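Local coordinates for protein N-acetylglucosaminidase (PDB 6INX) that probably hydrolyses glycosidic bonds in N-acetylglucosamine-containing glycans, as a family 18 N-acetylglucosaminidase with a TIM-barrel catalytic fold, at residues G75-A80 against Q88-S93; P263-L268 against D301-I306. All coordinates share one frame; numbering follows the deposited sequence.

Contact 1 and contact 2 lie on opposite sides of the chain's centre, about 35 Å apart between centres, and share no helix or strand. Both are small, and no hydrogen bond joins the two segments in either. All three touching residues of contact 1 are buried; contact 2 is buried too, but includes the partly exposed Glu-303 at its margin. Contact 1 is wholly apolar: residues 75-80 and 88-93 meet within the connection between barrel strands 64-70 and 105-109. Contact 2 is mixed: a phenylalanine of residues 263-268 packs obliquely against the polar, capped start of helix 303-316. Contact 1 thus packs the barrel wall locally, whereas contact 2 joins the barrel to the inserted antiparallel sheet region.

Contact 1: G75-A80 against Q88-S93; sequences GGFSEA and QAMAES
Met-90 reaches Phe-77 and Ala-80 through a doubly bent chain: CG stands anti to the carbonyl carbon, beside the backbone N, and further turns at chi2 (-68°) and chi3 (-76°) fold the thioether so that two different parts of it touch helix 77-81. The root of the chain does the closer work, Met-90 CG lying 3.8 Å from Ala-80 CB, whose bond from CA points toward helix 84-100. The far end serves the second partner: Met-90 CE comes to 4.1 Å from Phe-77 CE1, and the two side chains cross at about a right angle, the methyl approaching the ring obliquely. No hydrogen bond passes between the segments, which meet by van der Waals packing alone, and all three side chains are buried.

The polar groups nearby are bonded within each segment or to other parts of the fold. The turn carrying Ala-80 is closed by Ala-80 N to Gly-76 O at 3.0 Å, with Gly-76 as N-cap. In the longer helix, Ser-93 OG donates back to Met-90 O at 2.9 Å, with the donor tilted 35° from the carbonyl plane; the same hydroxyl also bonds to Ile-42 N.

Helix 84-100 belongs to the connection from barrel strand 64-70 to strand 105-109, and the short helix 77-81 precedes it there. Strand 29-38 backs both partners, since Val-37 touches Phe-77 and Met-90. Met-90 also meets Ile-42 of strand 41-43 and Leu-133 of helix 126-148, while Phe-77 stacks on Trp-110, just beyond strand 105-109 in the family 18 DxDxE signature.

Contact 2: P263-L268 against D301-I306; sequences PDFTEL and DDEMSI
Phe-265 and Glu-303 cross at about a right angle, the carboxylate plane turned 89° from the plane of the ring. OE1 is the nearer oxygen of Glu-303, 4.0 Å from Phe-265 CZ; the other, OE2, forms a salt bridge with Arg-333, whose side chain also touches the ring. The phenylalanine stretches toward the second segment because CG is anti to its backbone N (chi1 -170°). One side of the ring then runs past the chain at the helix start, with Phe-265 CD1 3.7 Å from Asp-301 O and Phe-265 CE1 4.2 Å from Asp-302 CB, both approached obliquely.

The backbone next to the ring is firmly tied. Asp-302 and Ser-305 form a capping box: Ser-305 N donates to Asp-302 OD1 at 2.9 Å, nearly along the C-O axis, and Asp-302 N returns a bond to Ser-305 OG at 2.9 Å. That hydroxyl gives its own proton to Asp-301 OD1 at 2.7 Å, from 35° out of the carboxylate plane. Salt bridges to Lys-309 and Arg-280 would help offset the charges of Asp-301 and Asp-302.

Helix 265-272 is capped in turn by Asp-264, whose OD1 accepts from Glu-267 N at 2.9 Å. Two capped helix starts thus meet where the antiparallel sheet region, inserted between barrel strands 230-235 and 320-324 as in many family 18 enzymes, packs against the barrel helix 303-316.

Contact 1: G75-A80 against Q88-S93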
# COMPACT_ATOMS: atom_id res chain seq x y z
N GLY A 75 -2.77 -11.94 20.92
CA GLY A 75 -3.10 -13.15 20.20
C GLY A 75 -4.31 -13.86 20.76
O GLY A 75 -5.01 -13.38 21.66
N GLY A 76 -4.57 -15.05 20.21
CA GLY A 76 -5.63 -15.91 20.67
C GLY A 76 -6.91 -15.85 19.87
O GLY A 76 -7.77 -16.72 20.05
N PHE A 77 -7.05 -14.88 18.96
CA PHE A 77 -8.32 -14.67 18.27
C PHE A 77 -8.54 -15.69 17.16
O PHE A 77 -9.62 -16.27 17.06
CB PHE A 77 -8.35 -13.27 17.66
CG PHE A 77 -8.56 -12.18 18.66
CD1 PHE A 77 -9.82 -11.90 19.14
CD2 PHE A 77 -7.49 -11.41 19.09
CE1 PHE A 77 -10.01 -10.86 20.06
CE2 PHE A 77 -7.67 -10.39 20.00
CZ PHE A 77 -8.93 -10.11 20.48
N SER A 78 -7.56 -15.88 16.27
CA SER A 78 -7.73 -16.87 15.22
C SER A 78 -7.98 -18.25 15.82
O SER A 78 -8.81 -19.02 15.32
CB SER A 78 -6.50 -16.89 14.30
OG SER A 78 -6.61 -17.87 13.28
N GLU A 79 -7.26 -18.58 16.89
CA GLU A 79 -7.45 -19.85 17.58
C GLU A 79 -8.87 -19.99 18.12
O GLU A 79 -9.56 -20.99 17.88
CB GLU A 79 -6.43 -19.96 18.72
CG GLU A 79 -4.95 -19.93 18.28
CD GLU A 79 -4.33 -18.54 18.32
OE1 GLU A 79 -5.02 -17.54 18.01
OE2 GLU A 79 -3.13 -18.45 18.68
N ALA A 80 -9.34 -18.97 18.85
CA ALA A 80 -10.68 -19.03 19.42
C ALA A 80 -11.75 -19.08 18.34
O ALA A 80 -12.72 -19.83 18.44
CB ALA A 80 -10.91 -17.83 20.34
N GLN A 88 -18.05 -20.08 21.22
CA GLN A 88 -18.93 -20.08 22.39
C GLN A 88 -18.19 -19.61 23.64
O GLN A 88 -18.77 -18.92 24.49
CB GLN A 88 -19.51 -21.47 22.62
CG GLN A 88 -20.46 -21.98 21.54
CD GLN A 88 -21.75 -21.20 21.47
OE1 GLN A 88 -22.17 -20.58 22.45
NE2 GLN A 88 -22.40 -21.22 20.30
N ALA A 89 -16.92 -20.01 23.80
CA ALA A 89 -16.16 -19.58 24.97
C ALA A 89 -15.97 -18.07 24.99
O ALA A 89 -16.09 -17.44 26.04
CB ALA A 89 -14.81 -20.30 25.01
N MET A 90 -15.66 -17.48 23.83
CA MET A 90 -15.54 -16.03 23.75
C MET A 90 -16.85 -15.36 24.11
O MET A 90 -16.86 -14.35 24.83
CB MET A 90 -15.13 -15.61 22.34
CG MET A 90 -13.68 -15.92 22.00
SD MET A 90 -12.50 -14.92 22.92
CE MET A 90 -12.65 -13.34 22.07
N ALA A 91 -17.96 -15.89 23.60
CA ALA A 91 -19.26 -15.31 23.90
C ALA A 91 -19.58 -15.41 25.38
O ALA A 91 -20.04 -14.45 26.00
CB ALA A 91 -20.33 -16.03 23.07
N GLU A 92 -19.33 -16.59 25.97
CA GLU A 92 -19.56 -16.75 27.40
C GLU A 92 -18.72 -15.77 28.22
O GLU A 92 -19.19 -15.22 29.22
CB GLU A 92 -19.27 -18.19 27.83
CG GLU A 92 -20.25 -19.19 27.24
CD GLU A 92 -19.73 -20.61 27.29
OE1 GLU A 92 -18.70 -20.84 27.94
OE2 GLU A 92 -20.34 -21.50 26.67
N SER A 93 -17.47 -15.56 27.81
CA SER A 93 -16.59 -14.69 28.59
C SER A 93 -16.96 -13.23 28.42
O SER A 93 -16.69 -12.41 29.31
CB SER A 93 -15.13 -14.96 28.20
OG SER A 93 -14.86 -14.55 26.87

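Contact 2: P263-L268 against D301-I306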
# COMPACT_ATOMS: atom_id res chain seq x y z
N PRO A 263 6.45 11.36 19.24
CA PRO A 263 5.95 11.91 20.50
C PRO A 263 4.42 11.91 20.55
O PRO A 263 3.74 12.03 19.53
CB PRO A 263 6.50 13.34 20.50
CG PRO A 263 7.68 13.30 19.54
CD PRO A 263 7.31 12.30 18.50
N ASP A 264 3.88 11.75 21.75
CA ASP A 264 2.45 11.98 21.91
C ASP A 264 2.14 13.47 21.82
O ASP A 264 3.05 14.32 21.76
CB ASP A 264 1.90 11.33 23.18
CG ASP A 264 2.46 11.92 24.47
OD1 ASP A 264 3.07 13.01 24.46
OD2 ASP A 264 2.27 11.27 25.52
N PHE A 265 0.86 13.81 21.80
CA PHE A 265 0.51 15.22 21.61
C PHE A 265 1.03 16.09 22.75
O PHE A 265 1.44 17.23 22.52
CB PHE A 265 -0.99 15.42 21.39
CG PHE A 265 -1.33 16.82 20.98
CD1 PHE A 265 -1.14 17.23 19.67
CD2 PHE A 265 -1.79 17.74 21.90
CE1 PHE A 265 -1.43 18.52 19.27
CE2 PHE A 265 -2.09 19.04 21.51
CZ PHE A 265 -1.90 19.43 20.20
N THR A 266 1.02 15.58 23.99
CA THR A 266 1.63 16.31 25.10
C THR A 266 3.05 16.74 24.76
O THR A 266 3.41 17.92 24.90
CB THR A 266 1.66 15.43 26.35
OG1 THR A 266 0.36 14.91 26.61
CG2 THR A 266 2.16 16.23 27.56
N GLU A 267 3.86 15.79 24.30
CA GLU A 267 5.26 16.06 24.00
C GLU A 267 5.42 16.91 22.74
O GLU A 267 6.33 17.74 22.67
CB GLU A 267 6.01 14.74 23.85
CG GLU A 267 6.39 14.10 25.16
CD GLU A 267 6.99 15.11 26.12
OE1 GLU A 267 6.33 15.45 27.13
OE2 GLU A 267 8.11 15.57 25.84
N LEU A 268 4.55 16.71 21.75
CA LEU A 268 4.60 17.55 20.55
C LEU A 268 4.35 19.01 20.91
O LEU A 268 5.06 19.92 20.45
CB LEU A 268 3.55 17.09 19.54
CG LEU A 268 3.80 15.77 18.82
CD1 LEU A 268 2.55 15.39 18.05
CD2 LEU A 268 5.01 15.87 17.90
N ASP A 301 -2.23 14.56 14.46
CA ASP A 301 -3.54 15.23 14.44
C ASP A 301 -3.48 16.42 15.40
O ASP A 301 -2.83 16.36 16.45
CB ASP A 301 -4.62 14.28 15.00
CG ASP A 301 -5.63 13.80 13.94
OD1 ASP A 301 -5.73 14.38 12.84
OD2 ASP A 301 -6.34 12.80 14.23
N ASP A 302 -4.14 17.51 15.02
CA ASP A 302 -4.26 18.63 15.96
C ASP A 302 -5.70 19.14 16.00
O ASP A 302 -6.59 18.51 15.44
CB ASP A 302 -3.24 19.73 15.66
CG ASP A 302 -3.48 20.45 14.33
OD1 ASP A 302 -4.47 20.16 13.64
OD2 ASP A 302 -2.66 21.32 13.98
N GLU A 303 -5.94 20.28 16.66
CA GLU A 303 -7.30 20.80 16.71
C GLU A 303 -7.82 21.14 15.31
O GLU A 303 -9.02 21.02 15.05
CB GLU A 303 -7.38 22.03 17.62
CG GLU A 303 -6.92 21.76 19.06
CD GLU A 303 -5.45 22.09 19.28
OE1 GLU A 303 -4.60 21.73 18.44
OE2 GLU A 303 -5.15 22.74 20.30
N MET A 304 -6.93 21.54 14.41
CA MET A 304 -7.32 21.92 13.05
C MET A 304 -7.78 20.71 12.25
O MET A 304 -8.86 20.71 11.64
CB MET A 304 -6.14 22.63 12.37
CG MET A 304 -6.43 23.38 11.09
SD MET A 304 -4.97 24.32 10.54
CE MET A 304 -4.94 25.65 11.73
N SER A 305 -6.99 19.64 12.24
CA SER A 305 -7.40 18.45 11.51
C SER A 305 -8.61 17.78 12.16
O SER A 305 -9.48 17.26 11.46
CB SER A 305 -6.23 17.47 11.39
OG SER A 305 -5.73 17.07 12.66
N ILE A 306 -8.70 17.83 13.49
CA ILE A 306 -9.87 17.28 14.17
C ILE A 306 -11.14 18.04 13.76
O ILE A 306 -12.18 17.42 13.49
CB ILE A 306 -9.65 17.24 15.69
CG1 ILE A 306 -8.67 16.11 16.04
CG2 ILE A 306 -10.97 17.07 16.43
CD1 ILE A 306 -8.24 16.13 17.51